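Local coordinates for protein magnesium-protoporphyrin O-methyltransferase (Synechocystis sp., PDB 4QDJ) that transfers a methyl group from S-adenosylmethionine to magnesium-protoporphyrin IX, giving the monomethyl ester on the pathway to chlorophyll, at residues 78-92 with 107-120. Residues are numbered along the deposited sequence; the frame is centred on the assembly and turned at random. Where two conformers were deposited one is given.
Sequences IPLAQAGALVYGSDI and VLAYGNQPTFMTQD. With SAM (S-adenosylmethionine), chain B.
N112 pushes its amide into the hollow where the chain turns from helix 77-82 into strand 86-91. With CG anti to the backbone N (chi1 -172°), ND2 splits its two hydrogens between A81 O, met in the carbonyl plane at 2.9 Å, and A85 O at 2.8 Å. A81 O thus takes two N-H groups, the amide and G84 N of the Schellman motif. Cut back to an alanine, N112 would probably lose both bonds, leaving A81 O and A85 O without the amide and a gap under the turn. Beside it A81 CB fits the notch formed by N112 O, L108 CD1 and the P114 ring, 3.7 Å from P114 CG. L108 CD2 meets the extended chain of Q82 at about a right angle, 3.5 Å from Q82 CG, while I78 CG2 rests on V107 CG1. P114 also lies side by side with V87, CB to CB. From there strands 86-91 and 115-118 run parallel, 22° apart, with backbone bonds alternating from V87 O to D91 O; helix 94-108 makes the crossover of this beta-alpha-beta unit of the class I methyltransferase, Rossmann-like fold, and 115-118 forms one edge of the sheet. G89 leaves the hollow that F116 uses: a side chain there would run into CD1 of the ring. Past D91 O, which takes Q119 N from above its carbonyl plane, both chains reach the cofactor. D91 grips the ribose, OD1 to SAM O2' at 2.5 Å and OD2 to SAM O3' at 2.8 Å. I92 CG2 packs on the adenine 3.5 Å from SAM C4, and D120 takes SAM N6 on OD1 at 3.0 Å, while OD2 is salt-bridged to K9.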
loop_
_atom_site.group_PDB
_atom_site.type_symbol
_atom_site.label_atom_id
_atom_site.label_comp_id
_atom_site.label_asym_id
_atom_site.label_seq_id
_atom_site.Cartn_x
_atom_site.Cartn_y
_atom_site.Cartn_z
ATOM N N ILE A 78 -4.039 9.947 -2.467
ATOM C CA ILE A 78 -4.728 11.230 -2.517
ATOM C C ILE A 78 -4.322 12.189 -1.382
ATOM O O ILE A 78 -3.927 13.322 -1.656
ATOM C CB ILE A 78 -6.260 11.048 -2.648
ATOM C CG1 ILE A 78 -6.581 10.379 -3.988
ATOM C CG2 ILE A 78 -6.980 12.384 -2.523
ATOM C CD1 ILE A 78 -8.015 9.914 -4.126
ATOM N N PRO A 79 -4.382 11.741 -0.111
ATOM C CA PRO A 79 -3.930 12.680 0.926
ATOM C C PRO A 79 -2.449 13.064 0.841
ATOM O O PRO A 79 -2.098 14.172 1.245
ATOM C CB PRO A 79 -4.228 11.943 2.239
ATOM C CG PRO A 79 -4.423 10.519 1.863
ATOM C CD PRO A 79 -4.983 10.531 0.476
ATOM N N LEU A 80 -1.595 12.184 0.324
ATOM C CA LEU A 80 -0.195 12.555 0.133
ATOM C C LEU A 80 -0.064 13.634 -0.939
ATOM O O LEU A 80 0.706 14.580 -0.785
ATOM C CB LEU A 80 0.667 11.339 -0.216
ATOM C CG LEU A 80 0.899 10.345 0.925
ATOM C CD1 LEU A 80 1.827 9.226 0.475
ATOM C CD2 LEU A 80 1.469 11.055 2.151
ATOM N N ALA A 81 -0.829 13.495 -2.018
ATOM C CA ALA A 81 -0.828 14.492 -3.084
ATOM C C ALA A 81 -1.393 15.820 -2.588
ATOM O O ALA A 81 -0.900 16.887 -2.953
ATOM C CB ALA A 81 -1.614 13.994 -4.285
ATOM N N GLN A 82 -2.429 15.746 -1.757
ATOM C CA GLN A 82 -3.016 16.935 -1.149
ATOM C C GLN A 82 -1.983 17.691 -0.320
ATOM O O GLN A 82 -2.015 18.921 -0.240
ATOM C CB GLN A 82 -4.219 16.555 -0.277
ATOM C CG GLN A 82 -5.464 16.194 -1.072
ATOM C CD GLN A 82 -6.596 15.663 -0.207
ATOM O OE1 GLN A 82 -6.386 14.822 0.667
ATOM N NE2 GLN A 82 -7.808 16.154 -0.452
ATOM N N ALA A 83 -1.060 16.947 0.285
ATOM C CA ALA A 83 -0.011 17.535 1.114
ATOM C C ALA A 83 1.199 17.984 0.294
ATOM O O ALA A 83 2.183 18.479 0.847
ATOM C CB ALA A 83 0.411 16.560 2.207
ATOM N N GLY A 84 1.129 17.803 -1.022
ATOM C CA GLY A 84 2.163 18.302 -1.910
ATOM C C GLY A 84 3.141 17.286 -2.480
ATOM O O GLY A 84 4.026 17.652 -3.255
ATOM N N ALA A 85 2.998 16.018 -2.111
ATOM C CA ALA A 85 3.906 14.991 -2.621
ATOM C C ALA A 85 3.691 14.749 -4.109
ATOM O O ALA A 85 2.597 14.965 -4.631
ATOM C CB ALA A 85 3.734 13.691 -1.851
ATOM N N LEU A 86 4.747 14.314 -4.788
ATOM C CA LEU A 86 4.640 13.861 -6.165
ATOM C C LEU A 86 4.438 12.358 -6.122
ATOM O O LEU A 86 5.391 11.599 -5.951
ATOM C CB LEU A 86 5.900 14.216 -6.953
ATOM C CG LEU A 86 6.227 15.709 -6.973
ATOM C CD1 LEU A 86 7.425 15.987 -7.867
ATOM C CD2 LEU A 86 5.011 16.513 -7.418
ATOM N N VAL A 87 3.184 11.941 -6.259
ATOM C CA VAL A 87 2.794 10.565 -5.988
ATOM C C VAL A 87 2.599 9.750 -7.259
ATOM O O VAL A 87 1.900 10.166 -8.185
ATOM C CB VAL A 87 1.493 10.512 -5.159
ATOM C CG1 VAL A 87 1.105 9.069 -4.864
ATOM C CG2 VAL A 87 1.658 11.301 -3.869
ATOM N N TYR A 88 3.227 8.581 -7.285
ATOM C CA TYR A 88 3.086 7.645 -8.386
ATOM C C TYR A 88 2.453 6.380 -7.835
ATOM O O TYR A 88 3.123 5.558 -7.214
ATOM C CB TYR A 88 4.451 7.358 -9.020
ATOM C CG TYR A 88 5.078 8.585 -9.648
ATOM C CD1 TYR A 88 5.624 9.592 -8.860
ATOM C CD2 TYR A 88 5.108 8.746 -11.024
ATOM C CE1 TYR A 88 6.181 10.721 -9.428
ATOM C CE2 TYR A 88 5.659 9.873 -11.601
ATOM C CZ TYR A 88 6.199 10.854 -10.799
ATOM O OH TYR A 88 6.753 11.975 -11.373
ATOM N N GLY A 89 1.146 6.249 -8.038
ATOM C CA GLY A 89 0.404 5.122 -7.514
ATOM C C GLY A 89 0.194 4.073 -8.583
ATOM O O GLY A 89 -0.019 4.395 -9.749
ATOM N N SER A 90 0.267 2.811 -8.188
ATOM C CA SER A 90 0.031 1.727 -9.124
ATOM C C SER A 90 -0.651 0.569 -8.420
ATOM O O SER A 90 -0.492 0.383 -7.214
ATOM C CB SER A 90 1.343 1.265 -9.759
ATOM O OG SER A 90 2.279 0.898 -8.764
ATOM N N ASP A 91 -1.420 -0.199 -9.181
ATOM C CA ASP A 91 -2.136 -1.339 -8.636
ATOM C C ASP A 91 -2.315 -2.372 -9.738
ATOM O O ASP A 91 -2.436 -2.022 -10.912
ATOM C CB ASP A 91 -3.494 -0.902 -8.087
ATOM C CG ASP A 91 -4.099 -1.924 -7.144
ATOM O OD1 ASP A 91 -4.603 -2.961 -7.628
ATOM O OD2 ASP A 91 -4.079 -1.685 -5.915
ATOM N N ILE A 92 -2.325 -3.645 -9.364
ATOM C CA ILE A 92 -2.450 -4.718 -10.343
ATOM C C ILE A 92 -3.869 -4.778 -10.916
ATOM O O ILE A 92 -4.094 -5.331 -11.994
ATOM C CB ILE A 92 -2.046 -6.081 -9.731
ATOM C CG1 ILE A 92 -1.727 -7.098 -10.831
ATOM C CG2 ILE A 92 -3.126 -6.591 -8.778
ATOM C CD1 ILE A 92 -1.140 -8.396 -10.308
ATOM N N VAL A 107 -11.770 15.261 -6.316
ATOM C CA VAL A 107 -11.371 16.028 -5.143
ATOM C C VAL A 107 -10.175 16.948 -5.403
ATOM O O VAL A 107 -10.014 17.968 -4.733
ATOM C CB VAL A 107 -11.107 15.102 -3.928
ATOM C CG1 VAL A 107 -9.771 14.397 -4.065
ATOM C CG2 VAL A 107 -11.166 15.888 -2.637
ATOM N N LEU A 108 -9.351 16.603 -6.389
ATOM C CA LEU A 108 -8.141 17.373 -6.667
ATOM C C LEU A 108 -8.245 18.232 -7.921
ATOM O O LEU A 108 -7.443 19.147 -8.115
ATOM C CB LEU A 108 -6.928 16.449 -6.780
ATOM C CG LEU A 108 -6.665 15.577 -5.554
ATOM C CD1 LEU A 108 -5.343 14.847 -5.681
ATOM C CD2 LEU A 108 -6.691 16.433 -4.310
ATOM N N ALA A 109 -9.232 17.931 -8.763
ATOM C CA ALA A 109 -9.425 18.631 -10.031
ATOM C C ALA A 109 -8.149 18.643 -10.872
ATOM O O ALA A 109 -7.631 17.589 -11.237
ATOM C CB ALA A 109 -9.936 20.052 -9.797
ATOM N N TYR A 110 -7.636 19.834 -11.162
ATOM C CA TYR A 110 -6.443 19.960 -11.992
ATOM C C TYR A 110 -5.215 20.386 -11.197
ATOM O O TYR A 110 -4.220 20.841 -11.762
ATOM C CB TYR A 110 -6.701 20.913 -13.157
ATOM C CG TYR A 110 -7.846 20.452 -14.021
ATOM C CD1 TYR A 110 -7.674 19.426 -14.939
ATOM C CD2 TYR A 110 -9.105 21.020 -13.898
ATOM C CE1 TYR A 110 -8.719 18.988 -15.725
ATOM C CE2 TYR A 110 -10.158 20.592 -14.679
ATOM C CZ TYR A 110 -9.960 19.576 -15.591
ATOM O OH TYR A 110 -11.004 19.142 -16.372
ATOM N N GLY A 111 -5.289 20.225 -9.881
ATOM C CA GLY A 111 -4.157 20.508 -9.023
ATOM C C GLY A 111 -3.181 19.351 -9.000
ATOM O O GLY A 111 -3.088 18.576 -9.953
ATOM N N ASN A 112 -2.448 19.230 -7.901
ATOM C CA ASN A 112 -1.469 18.165 -7.752
ATOM C C ASN A 112 -2.143 16.802 -7.611
ATOM O O ASN A 112 -2.446 16.370 -6.504
ATOM C CB ASN A 112 -0.586 18.441 -6.535
ATOM C CG ASN A 112 0.581 17.481 -6.429
ATOM O OD1 ASN A 112 1.215 17.142 -7.430
ATOM N ND2 ASN A 112 0.867 17.031 -5.214
ATOM N N GLN A 113 -2.390 16.138 -8.737
ATOM C CA GLN A 113 -2.974 14.798 -8.733
ATOM C C GLN A 113 -1.876 13.747 -8.667
ATOM O O GLN A 113 -0.790 13.948 -9.208
ATOM C CB GLN A 113 -3.783 14.555 -10.010
ATOM C CG GLN A 113 -5.141 15.231 -10.081
ATOM C CD GLN A 113 -5.965 14.726 -11.252
ATOM O OE1 GLN A 113 -5.659 13.688 -11.838
ATOM N NE2 GLN A 113 -7.016 15.460 -11.600
ATOM N N PRO A 114 -2.156 12.607 -8.018
ATOM C CA PRO A 114 -1.218 11.500 -8.195
ATOM C C PRO A 114 -1.312 10.999 -9.625
ATOM O O PRO A 114 -2.292 11.281 -10.319
ATOM C CB PRO A 114 -1.769 10.412 -7.262
ATOM C CG PRO A 114 -2.702 11.112 -6.331
ATOM C CD PRO A 114 -3.264 12.260 -7.116
ATOM N N THR A 115 -0.299 10.274 -10.074
ATOM C CA THR A 115 -0.340 9.553 -11.341
ATOM C C THR A 115 -0.676 8.091 -11.055
ATOM O O THR A 115 -0.031 7.484 -10.202
ATOM C CB THR A 115 1.032 9.610 -12.040
ATOM O OG1 THR A 115 1.337 10.965 -12.395
ATOM C CG2 THR A 115 1.042 8.738 -13.289
ATOM N N PHE A 116 -1.655 7.528 -11.755
ATOM C CA PHE A 116 -2.066 6.150 -11.511
ATOM C C PHE A 116 -1.811 5.243 -12.709
ATOM O O PHE A 116 -2.079 5.612 -13.851
ATOM C CB PHE A 116 -3.546 6.087 -11.126
ATOM C CG PHE A 116 -3.861 6.741 -9.810
ATOM C CD1 PHE A 116 -3.405 6.190 -8.622
ATOM C CD2 PHE A 116 -4.626 7.897 -9.758
ATOM C CE1 PHE A 116 -3.699 6.782 -7.408
ATOM C CE2 PHE A 116 -4.927 8.492 -8.545
ATOM C CZ PHE A 116 -4.461 7.934 -7.369
ATOM N N MET A 117 -1.306 4.045 -12.432
ATOM C CA MET A 117 -0.984 3.083 -13.475
ATOM C C MET A 117 -1.440 1.688 -13.066
ATOM O O MET A 117 -1.355 1.324 -11.897
ATOM C CB MET A 117 0.526 3.080 -13.726
ATOM C CG MET A 117 0.985 2.163 -14.844
ATOM S SD MET A 117 2.742 2.357 -15.190
ATOM C CE MET A 117 3.465 1.738 -13.676
ATOM N N THR A 118 -1.930 0.910 -14.026
ATOM C CA THR A 118 -2.226 -0.493 -13.771
ATOM C C THR A 118 -0.977 -1.318 -14.029
ATOM O O THR A 118 -0.516 -1.417 -15.168
ATOM C CB THR A 118 -3.361 -1.015 -14.661
ATOM O OG1 THR A 118 -4.538 -0.223 -14.453
ATOM C CG2 THR A 118 -3.666 -2.470 -14.330
ATOM N N GLN A 119 -0.427 -1.901 -12.967
ATOM C CA GLN A 119 0.804 -2.673 -13.070
ATOM C C GLN A 119 1.053 -3.511 -11.820
ATOM O O GLN A 119 0.750 -3.086 -10.704
ATOM C CB GLN A 119 1.995 -1.739 -13.317
ATOM C CG GLN A 119 3.321 -2.444 -13.565
ATOM C CD GLN A 119 3.282 -3.363 -14.771
ATOM O OE1 GLN A 119 2.811 -4.499 -14.689
ATOM N NE2 GLN A 119 3.780 -2.875 -15.901
ATOM N N ASP A 120 1.586 -4.711 -12.026
ATOM C CA ASP A 120 2.105 -5.543 -10.948
ATOM C C ASP A 120 3.312 -4.828 -10.349
ATOM O O ASP A 120 4.198 -4.388 -11.078
ATOM C CB ASP A 120 2.495 -6.912 -11.520
ATOM C CG ASP A 120 3.265 -7.783 -10.538
ATOM O OD1 ASP A 120 3.154 -7.584 -9.311
ATOM O OD2 ASP A 120 3.977 -8.694 -11.013
HETATM N N SAM B . -2.592 -0.025 -0.334
HETATM C CA SAM B . -4.004 0.320 -0.478
HETATM C C SAM B . -4.552 0.907 0.816
HETATM O O SAM B . -4.046 0.620 1.902
HETATM O OXT SAM B . -5.509 1.682 0.800
HETATM C CB SAM B . -4.848 -0.869 -0.939
HETATM C CG SAM B . -4.840 -2.113 -0.052
HETATM S SD SAM B . -5.956 -3.403 -0.679
HETATM C CE SAM B . -6.202 -4.425 0.795
HETATM C "C5'" SAM B . -4.787 -4.446 -1.575
HETATM C "C4'" SAM B . -4.506 -3.906 -2.969
HETATM O "O4'" SAM B . -3.280 -4.440 -3.421
HETATM C "C3'" SAM B . -5.568 -4.301 -3.988
HETATM O "O3'" SAM B . -6.032 -3.141 -4.638
HETATM C "C2'" SAM B . -4.832 -5.179 -4.980
HETATM O "O2'" SAM B . -5.290 -4.990 -6.301
HETATM C "C1'" SAM B . -3.396 -4.721 -4.795
HETATM N N9 SAM B . -2.402 -5.724 -5.196
HETATM C C8 SAM B . -2.380 -7.054 -4.874
HETATM N N7 SAM B . -1.289 -7.609 -5.450
HETATM C C5 SAM B . -0.621 -6.649 -6.129
HETATM C C6 SAM B . 0.541 -6.671 -6.885
HETATM N N6 SAM B . 1.215 -7.807 -7.048
HETATM N N1 SAM B . 0.986 -5.506 -7.471
HETATM C C2 SAM B . 0.286 -4.328 -7.303
HETATM N N3 SAM B . -0.871 -4.314 -6.552
HETATM C C4 SAM B . -1.310 -5.458 -5.974
HETATM O O HOH W 1 -8.548 18.450 -2.203
HETATM O O HOH W 2 1.182 13.836 -6.858
HETATM O O HOH W 3 2.435 12.483 -10.005
HETATM O O HOH W 4 1.846 -1.754 -8.418
#